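Local coordinates for protein ICChI, a glycosylated chitinase (Ipomoea carnea, PDB 6IDN) that hydrolyses chitin and also shows lysozyme activity, as a glycosylated TIM-barrel enzyme of glycoside hydrolase family 18, at residues A[44-47]-A[48-52]; A[57-60]-A[61-65]; A[98-101]-A[102-106]; A[110-113]-A[114-118]. All blocks are in the same frame, centred on the assembly; numbering follows the deposited sequence.

Contact 1 (A[44-47]-A[48-52]); sequences LNLT and KHCNP. With NAG (2-acetamido-2-deoxy-beta-D-glucopyranose), chain B.
A type II' beta turn from Leu-46 to His-49 reverses the chain just after strand 43-44, and it is closed by the bond from His-49 N to Leu-46 O (2.9 Å, N-H...O angle 151°). The same carbonyl oxygen meets the edge of the imidazole, 3.4 Å from His-49 CD2, while NE2 of that ring is hydrogen-bonded to Glu-13. Thr-47 runs alongside the histidine; with chi1 at 60° its OG1 lies between its own N and carbonyl carbon and bonds to Gly-8 O. Behind the turn a water joins the two arms, accepting from Leu-46 N and donating to Thr-47 O and Cys-50 O. Farther back, Leu-44 and Pro-52 cross at about a right angle, CD2 of the leucine 3.8 Å from CG of the proline. Leu-46 CD1 rests 4.0 Å from Cys-50 SG, whose disulfide partner is Cys-57. Asn-45 faces away from the returning arm, its ND2 covalently joined to C1 of N-acetylglucosamine. Asn-45 OD1 accepts from Thr-47 N (2.8 Å), which should restrain rotation of the glycosylated amide. This Asx turn spans an Asn-Leu-Thr sequon and overlaps the type II' beta turn, the setting of an N-glycosylation site on a chain reversal.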
# COMPACT_ATOMS: atom_id res chain seq x y z
N LEU A 44 3.07 11.28 -10.91
CA LEU A 44 2.03 10.35 -10.49
C LEU A 44 1.45 9.66 -11.72
O LEU A 44 1.14 10.31 -12.72
CB LEU A 44 0.92 11.08 -9.73
CG LEU A 44 -0.29 10.28 -9.27
CD1 LEU A 44 0.09 9.31 -8.15
CD2 LEU A 44 -1.42 11.21 -8.85
N ASN A 45 1.32 8.34 -11.64
CA ASN A 45 0.86 7.50 -12.74
C ASN A 45 -0.42 6.80 -12.29
O ASN A 45 -0.38 5.96 -11.39
CB ASN A 45 1.94 6.48 -13.10
CG ASN A 45 1.59 5.63 -14.31
OD1 ASN A 45 0.48 5.12 -14.44
ND2 ASN A 45 2.56 5.48 -15.20
N LEU A 46 -1.54 7.16 -12.91
CA LEU A 46 -2.80 6.46 -12.68
C LEU A 46 -3.25 5.78 -13.97
O LEU A 46 -4.44 5.69 -14.26
CB LEU A 46 -3.87 7.41 -12.16
CG LEU A 46 -3.53 8.10 -10.83
CD1 LEU A 46 -4.66 9.00 -10.33
CD2 LEU A 46 -3.14 7.06 -9.76
N THR A 47 -2.27 5.27 -14.72
CA THR A 47 -2.41 4.69 -16.05
C THR A 47 -3.48 5.42 -16.85
O THR A 47 -3.37 6.64 -17.04
CB THR A 47 -2.67 3.17 -15.98
OG1 THR A 47 -3.88 2.90 -15.25
CG2 THR A 47 -1.51 2.48 -15.28
N LYS A 48 -4.50 4.72 -17.34
CA LYS A 48 -5.47 5.36 -18.22
C LYS A 48 -6.69 5.90 -17.49
O LYS A 48 -7.66 6.28 -18.14
CB LYS A 48 -5.92 4.39 -19.32
CG LYS A 48 -4.83 3.48 -19.88
CD LYS A 48 -3.58 4.21 -20.38
CE LYS A 48 -2.49 3.20 -20.76
NZ LYS A 48 -1.34 3.80 -21.51
N HIS A 49 -6.66 5.95 -16.15
CA HIS A 49 -7.76 6.57 -15.42
C HIS A 49 -7.87 8.05 -15.74
O HIS A 49 -8.94 8.55 -16.10
CB HIS A 49 -7.57 6.37 -13.92
CG HIS A 49 -7.90 4.99 -13.44
ND1 HIS A 49 -9.18 4.49 -13.43
CD2 HIS A 49 -7.11 4.01 -12.93
CE1 HIS A 49 -9.17 3.26 -12.95
NE2 HIS A 49 -7.93 2.95 -12.64
N CYS A 50 -6.76 8.77 -15.61
CA CYS A 50 -6.68 10.21 -15.85
C CYS A 50 -5.20 10.59 -15.83
O CYS A 50 -4.36 9.86 -15.29
CB CYS A 50 -7.46 11.01 -14.80
SG CYS A 50 -6.91 10.75 -13.08
N ASN A 51 -4.91 11.74 -16.43
CA ASN A 51 -3.54 12.25 -16.51
C ASN A 51 -3.33 13.27 -15.40
O ASN A 51 -3.90 14.37 -15.47
CB ASN A 51 -3.29 12.89 -17.88
CG ASN A 51 -1.83 13.27 -18.09
OD1 ASN A 51 -1.02 13.27 -17.16
ND2 ASN A 51 -1.49 13.61 -19.33
N PRO A 52 -2.52 12.97 -14.38
CA PRO A 52 -2.28 13.97 -13.33
C PRO A 52 -1.50 15.17 -13.82
O PRO A 52 -1.79 16.30 -13.40
CB PRO A 52 -1.49 13.19 -12.27
CG PRO A 52 -1.70 11.76 -12.58
CD PRO A 52 -1.87 11.69 -14.07
C1 NAG B . 2.39 4.67 -16.36
C2 NAG B . 3.18 5.24 -17.53
C3 NAG B . 3.09 4.31 -18.74
C4 NAG B . 3.51 2.90 -18.34
C5 NAG B . 2.68 2.43 -17.14
C6 NAG B . 3.08 1.08 -16.62
C7 NAG B . 3.52 7.66 -17.77
C8 NAG B . 2.88 8.97 -18.17
N2 NAG B . 2.73 6.58 -17.87
O3 NAG B . 3.95 4.78 -19.77
O4 NAG B . 3.33 1.99 -19.42
O5 NAG B . 2.85 3.36 -16.06
O6 NAG B . 4.42 1.09 -16.16
O7 NAG B . 4.68 7.59 -17.39
O HOH W 1 -2.14 8.51 -15.34

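Contact 2 (A[57-60]-A[61-65]); sequences CKFL and SSEIS
Backbone bonds carry the chain from Lys-58 and Phe-59 into the helix. Ser-61 N reaches Lys-58 O at 3.2 Å and Ser-62 N reaches Phe-59 O at 3.3 Å, both long bonds spanning three residues, with each donor well above the plane of the carbonyl it uses. They follow on from a type I beta turn, Cys-57 to Leu-60. The first alpha-helical bond is quite different: Ile-64 N meets Leu-60 O at 2.8 Å, nearly along the C=O axis and almost straight (N-H...O angle 171°). This is the start of helix 60-69, which in sequence comes between strands 27-36 and 73-80, parallel neighbours in the TIM barrel.

The apolar contact is between Ile-64 CD1 and Leu-60 CB, at 4.2 Å. Ile-64 CG1 lies against the carbonyl oxygen, 3.3 Å from Leu-60 O. Because chi1 of -64° sets CG1 anti to the carbonyl carbon, this branch runs back toward the start of the helix. Beyond the segments the isoleucine also meets Leu-16, Leu-114 and Leu-119; replacing it by alanine is likely to open a gap among these leucines and leave Leu-60 less closely packed.

Ring contacts centre on Phe-59. Leu-60 CG lies over one face, offset toward the rim, and Glu-63 OE2 comes to the ring edge, 3.6 Å from Phe-59 CE2, with the carboxylate turned 64° from the ring plane. The other carboxylate oxygen, OE1, accepts from Arg-17 N.

Polar side chains look to other loops: Ser-61 OG bonds to Glu-117 N, and Lys-58 NZ to Arg-112 O and Ser-111 OG.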
# COMPACT_ATOMS: atom_id res chain seq x y z
N CYS A 57 -7.00 15.06 -13.14
CA CYS A 57 -7.35 14.12 -12.08
C CYS A 57 -7.97 14.80 -10.87
O CYS A 57 -8.25 14.13 -9.87
CB CYS A 57 -6.11 13.34 -11.62
SG CYS A 57 -5.44 12.14 -12.79
N LYS A 58 -8.21 16.11 -10.92
CA LYS A 58 -8.73 16.80 -9.75
C LYS A 58 -10.14 16.33 -9.39
O LYS A 58 -10.54 16.45 -8.23
CB LYS A 58 -8.71 18.31 -9.98
CG LYS A 58 -7.32 18.91 -9.86
CD LYS A 58 -7.39 20.41 -9.59
CE LYS A 58 -6.10 21.09 -9.97
NZ LYS A 58 -5.05 20.79 -8.97
N PHE A 59 -10.88 15.77 -10.35
CA PHE A 59 -12.19 15.22 -10.07
C PHE A 59 -12.15 14.13 -9.00
O PHE A 59 -13.18 13.83 -8.39
CB PHE A 59 -12.82 14.65 -11.35
CG PHE A 59 -12.24 13.32 -11.78
CD1 PHE A 59 -11.11 13.27 -12.58
CD2 PHE A 59 -12.82 12.13 -11.38
CE1 PHE A 59 -10.57 12.06 -12.97
CE2 PHE A 59 -12.28 10.91 -11.75
CZ PHE A 59 -11.16 10.88 -12.55
N LEU A 60 -10.99 13.50 -8.79
CA LEU A 60 -10.93 12.38 -7.86
C LEU A 60 -11.23 12.82 -6.43
O LEU A 60 -11.64 11.99 -5.61
CB LEU A 60 -9.56 11.71 -7.93
CG LEU A 60 -9.41 10.69 -9.06
CD1 LEU A 60 -7.97 10.19 -9.13
CD2 LEU A 60 -10.38 9.53 -8.89
N SER A 61 -11.03 14.10 -6.13
CA SER A 61 -11.35 14.64 -4.81
C SER A 61 -12.73 14.21 -4.33
O SER A 61 -12.90 13.76 -3.20
CB SER A 61 -11.25 16.17 -4.86
OG SER A 61 -10.99 16.73 -3.59
N SER A 62 -13.74 14.34 -5.20
CA SER A 62 -15.10 14.01 -4.79
C SER A 62 -15.24 12.52 -4.50
O SER A 62 -15.99 12.13 -3.60
CB SER A 62 -16.09 14.45 -5.86
OG SER A 62 -16.18 15.87 -5.94
N GLU A 63 -14.54 11.68 -5.26
CA GLU A 63 -14.63 10.24 -5.04
C GLU A 63 -13.84 9.82 -3.80
O GLU A 63 -14.27 8.94 -3.05
CB GLU A 63 -14.15 9.49 -6.28
CG GLU A 63 -14.90 9.93 -7.55
CD GLU A 63 -14.71 9.03 -8.76
OE1 GLU A 63 -14.26 7.88 -8.59
OE2 GLU A 63 -15.03 9.48 -9.88
N ILE A 64 -12.68 10.45 -3.57
CA ILE A 64 -11.94 10.23 -2.32
C ILE A 64 -12.81 10.63 -1.13
O ILE A 64 -12.95 9.88 -0.16
CB ILE A 64 -10.62 11.01 -2.35
CG1 ILE A 64 -9.69 10.50 -3.46
CG2 ILE A 64 -9.90 10.93 -0.99
CD1 ILE A 64 -8.56 11.47 -3.81
N SER A 65 -13.42 11.81 -1.20
CA SER A 65 -14.29 12.24 -0.11
C SER A 65 -15.41 11.24 0.11
O SER A 65 -15.77 10.95 1.26
CB SER A 65 -14.86 13.63 -0.42
OG SER A 65 -15.47 14.17 0.73

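Contact 3 (A[98-101]-A[102-106]); sequences QYLW and NNFLG
Regular helical bonds such as Asn-102 N to Gln-98 O (2.8 Å) give way, as helix 90-103 ends, to a shared acceptor, Leu-100 O, which takes both Phe-104 N and Leu-105 N. One residue earlier, Tyr-99 O is also held twice, by Asn-103 N and by Asn-103 ND2 (3.0 Å), the latter with the oxygen in the plane of the asparagine amide. With chi1 at -78° the asparagine folds back along the helix, and its CB lies over one face of the Tyr-99 ring, toward the rim. Its OD1 is bonded to Ser-109 OG. Phe-104 turns its edge to Tyr-99 OH, which lies 3.4 Å from Phe-104 CE2, the two rings inclined at 69°. On another side Gln-98 NE2 gives a 3.3 Å bond to Asn-102 OD1 from above the carbonyl plane, and that oxygen also meets the Trp-101 edge near CD1. The indole is covered on one face by the departing chain: Gly-106 CA makes a CH-pi contact 3.8 Å from the centroid of the Trp-101 six-membered ring. Separately, Leu-105 CB touches Trp-101 CE3 at 3.5 Å. A beta carbon at Gly-106 would probably come too close to Trp-101 CH2. The inner residues Leu-100 and Phe-104 pack on barrel strand 73-80. Doubled donors thus satisfy Tyr-99 O and Leu-100 O as the helix unwinds.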
# COMPACT_ATOMS: atom_id res chain seq x y z
N GLN A 98 7.54 16.84 2.69
CA GLN A 98 6.80 18.09 2.60
C GLN A 98 5.97 18.12 1.33
O GLN A 98 4.81 18.55 1.34
CB GLN A 98 7.78 19.26 2.64
CG GLN A 98 7.11 20.57 2.84
CD GLN A 98 6.56 20.71 4.23
OE1 GLN A 98 7.29 20.67 5.21
NE2 GLN A 98 5.24 20.81 4.32
N TYR A 99 6.55 17.67 0.21
CA TYR A 99 5.81 17.59 -1.03
C TYR A 99 4.57 16.73 -0.87
O TYR A 99 3.48 17.09 -1.34
CB TYR A 99 6.69 17.01 -2.16
CG TYR A 99 5.87 16.48 -3.34
CD1 TYR A 99 5.45 17.33 -4.36
CD2 TYR A 99 5.49 15.14 -3.41
CE1 TYR A 99 4.68 16.85 -5.42
CE2 TYR A 99 4.72 14.66 -4.47
CZ TYR A 99 4.32 15.53 -5.46
OH TYR A 99 3.56 15.05 -6.52
N LEU A 100 4.72 15.57 -0.23
CA LEU A 100 3.58 14.67 -0.06
C LEU A 100 2.52 15.32 0.82
O LEU A 100 1.32 15.25 0.53
CB LEU A 100 4.03 13.34 0.54
CG LEU A 100 4.96 12.56 -0.38
CD1 LEU A 100 5.56 11.40 0.39
CD2 LEU A 100 4.20 12.03 -1.58
N TRP A 101 2.95 15.96 1.91
CA TRP A 101 2.00 16.63 2.79
C TRP A 101 1.26 17.73 2.03
O TRP A 101 0.02 17.84 2.10
CB TRP A 101 2.71 17.21 4.02
CG TRP A 101 1.81 18.08 4.84
CD1 TRP A 101 1.79 19.44 4.84
CD2 TRP A 101 0.78 17.66 5.73
NE1 TRP A 101 0.79 19.89 5.69
CE2 TRP A 101 0.17 18.81 6.24
CE3 TRP A 101 0.32 16.40 6.16
CZ2 TRP A 101 -0.88 18.76 7.15
CZ3 TRP A 101 -0.74 16.35 7.05
CH2 TRP A 101 -1.32 17.52 7.55
N ASN A 102 2.00 18.55 1.29
CA ASN A 102 1.40 19.71 0.63
C ASN A 102 0.50 19.31 -0.52
O ASN A 102 -0.47 20.02 -0.83
CB ASN A 102 2.51 20.63 0.12
CG ASN A 102 3.21 21.38 1.23
OD1 ASN A 102 2.72 21.46 2.35
ND2 ASN A 102 4.37 21.94 0.91
N ASN A 103 0.82 18.21 -1.21
CA ASN A 103 0.13 17.91 -2.46
C ASN A 103 -0.92 16.82 -2.32
O ASN A 103 -1.89 16.81 -3.10
CB ASN A 103 1.15 17.52 -3.53
CG ASN A 103 1.85 18.72 -4.12
OD1 ASN A 103 1.34 19.36 -5.04
ND2 ASN A 103 3.02 19.07 -3.57
N PHE A 104 -0.79 15.93 -1.33
CA PHE A 104 -1.70 14.80 -1.19
C PHE A 104 -2.35 14.72 0.19
O PHE A 104 -3.45 14.17 0.30
CB PHE A 104 -0.94 13.49 -1.49
CG PHE A 104 -0.54 13.35 -2.93
CD1 PHE A 104 -1.44 12.90 -3.88
CD2 PHE A 104 0.74 13.69 -3.35
CE1 PHE A 104 -1.08 12.79 -5.22
CE2 PHE A 104 1.11 13.59 -4.69
CZ PHE A 104 0.19 13.13 -5.62
N LEU A 105 -1.71 15.24 1.23
CA LEU A 105 -2.20 15.10 2.59
C LEU A 105 -2.88 16.42 3.00
O LEU A 105 -3.63 16.95 2.18
CB LEU A 105 -1.08 14.61 3.50
CG LEU A 105 -0.42 13.31 3.03
CD1 LEU A 105 0.71 13.00 4.03
CD2 LEU A 105 -1.43 12.16 2.97
N GLY A 106 -2.66 16.96 4.20
CA GLY A 106 -3.46 18.09 4.64
C GLY A 106 -2.92 19.48 4.34
O GLY A 106 -3.47 20.46 4.86

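Contact 4 (A[110-113]-A[114-118]); sequences ESRP and LGDES. With CA (calcium ion), chain F.
Gly-115 O is gripped by Arg-112 NE, in a nearly straight bond of 2.9 Å (N-H...O angle 168°), and by a water that donates to it at 2.7 Å. The pair lies at the two ends of a type I beta turn, Arg-112 to Gly-115, in the loop that leads from helix 90-103 to strand 121-126 of the TIM barrel. Gly-115 N closes the turn on Arg-112 O at 3.2 Å, from well above the carbonyl plane. The glycine's backbone conformation would jam a beta carbon against the preceding carbonyl oxygen.

The arginine side chain bends at chi3 (52°), bringing the guanidinium edge to the backbone beyond the turn, with Gly-115 O close to its plane. Arg-112 NH2 makes a weak 3.3 Å bond to Glu-117 O and a better one of 3.0 Å to the water, which also donates to Glu-117 O, so that direct and bridged links run together. NH1 turns to Leu-105 O, at the end of helix 90-103, where its positive charge is probably favourable. A leucine in its place would probably leave Gly-115 O and Leu-105 O without their charged partner and let the 115-117 backbone shift.

Leu-114 packs on Leu-60 of helix 60-69, and Glu-117 forms a salt bridge with Lys-68. Asp-116 stands crosswise to the arginine, its carboxylate inclined 67° to the guanidinium. Asp-116 OD1 lies 4.0 Å from Arg-112 CD and binds the calcium ion at 2.7 Å, sharing it with Gln-108 OE1.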
# COMPACT_ATOMS: atom_id res chain seq x y z
N GLU A 110 0.73 24.70 -5.03
CA GLU A 110 0.22 25.52 -6.11
C GLU A 110 -0.80 24.77 -6.95
O GLU A 110 -1.63 25.41 -7.61
CB GLU A 110 1.38 26.04 -6.97
CG GLU A 110 2.41 26.82 -6.14
CD GLU A 110 3.59 27.36 -6.94
OE1 GLU A 110 3.52 27.39 -8.19
OE2 GLU A 110 4.60 27.77 -6.29
N SER A 111 -0.79 23.44 -6.90
CA SER A 111 -1.78 22.64 -7.61
C SER A 111 -1.73 21.22 -7.07
O SER A 111 -0.72 20.52 -7.25
CB SER A 111 -1.53 22.67 -9.11
OG SER A 111 -2.42 21.80 -9.78
N ARG A 112 -2.80 20.79 -6.39
CA ARG A 112 -2.86 19.44 -5.85
C ARG A 112 -3.37 18.48 -6.92
O ARG A 112 -4.45 18.72 -7.48
CB ARG A 112 -3.75 19.39 -4.63
CG ARG A 112 -3.18 20.16 -3.42
CD ARG A 112 -4.16 20.23 -2.26
NE ARG A 112 -4.68 18.91 -1.91
CZ ARG A 112 -4.17 18.14 -0.95
NH1 ARG A 112 -3.12 18.55 -0.22
NH2 ARG A 112 -4.72 16.96 -0.71
N PRO A 113 -2.63 17.42 -7.25
CA PRO A 113 -2.99 16.59 -8.41
C PRO A 113 -4.36 15.95 -8.32
O PRO A 113 -5.00 15.76 -9.36
CB PRO A 113 -1.88 15.53 -8.44
CG PRO A 113 -0.71 16.20 -7.79
CD PRO A 113 -1.31 17.05 -6.70
N LEU A 114 -4.83 15.59 -7.13
CA LEU A 114 -6.12 14.93 -6.97
C LEU A 114 -7.16 15.83 -6.31
O LEU A 114 -8.14 15.33 -5.75
CB LEU A 114 -5.96 13.64 -6.16
CG LEU A 114 -4.85 12.69 -6.62
CD1 LEU A 114 -4.77 11.46 -5.71
CD2 LEU A 114 -5.06 12.26 -8.07
N GLY A 115 -6.96 17.15 -6.36
CA GLY A 115 -7.93 18.06 -5.79
C GLY A 115 -7.72 18.30 -4.30
O GLY A 115 -6.72 17.90 -3.71
N ASP A 116 -8.72 18.93 -3.68
CA ASP A 116 -8.55 19.45 -2.33
C ASP A 116 -8.67 18.39 -1.23
O ASP A 116 -8.13 18.61 -0.14
CB ASP A 116 -9.57 20.55 -2.07
CG ASP A 116 -8.93 21.92 -1.98
OD1 ASP A 116 -7.73 22.06 -2.31
OD2 ASP A 116 -9.64 22.88 -1.62
N GLU A 117 -9.35 17.28 -1.47
CA GLU A 117 -9.56 16.31 -0.39
C GLU A 117 -8.24 15.66 0.04
O GLU A 117 -7.49 15.15 -0.79
CB GLU A 117 -10.56 15.24 -0.83
CG GLU A 117 -10.99 14.32 0.30
CD GLU A 117 -11.90 15.00 1.31
OE1 GLU A 117 -12.56 16.00 0.96
OE2 GLU A 117 -11.96 14.55 2.47
N SER A 118 -7.99 15.65 1.36
CA SER A 118 -6.77 15.04 1.89
C SER A 118 -6.84 13.52 1.86
O SER A 118 -7.85 12.92 2.20
CB SER A 118 -6.53 15.48 3.34
OG SER A 118 -5.30 14.92 3.84
CA CA F . -6.74 22.79 0.14
O HOH W 2 -6.02 15.37 -2.90

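In the fold
From the N terminus the four contacts follow in series; none nests in or crosses another. Contact 1 closes the glycosylated turn after strand 43-44, and contact 2 the entry to helix 60-69; the Cys-50 to Cys-57 disulfide joins them. Contact 3 ends helix 90-103, and contact 4 closes the calcium-binding loop before strand 121-126. Contacts 1 and 4 each touch the other three: Leu-44 meets Phe-104 of contact 3, Leu-114 packs on Leu-44 and Leu-46, Ser-61 and Lys-58 of contact 2 bond to the backbone of contact 4, and Arg-112 reaches contact 3. Contacts 2 and 3 do not touch. Together the four tie the start of helix 60-69 and the end of helix 90-103 to the loops beside them.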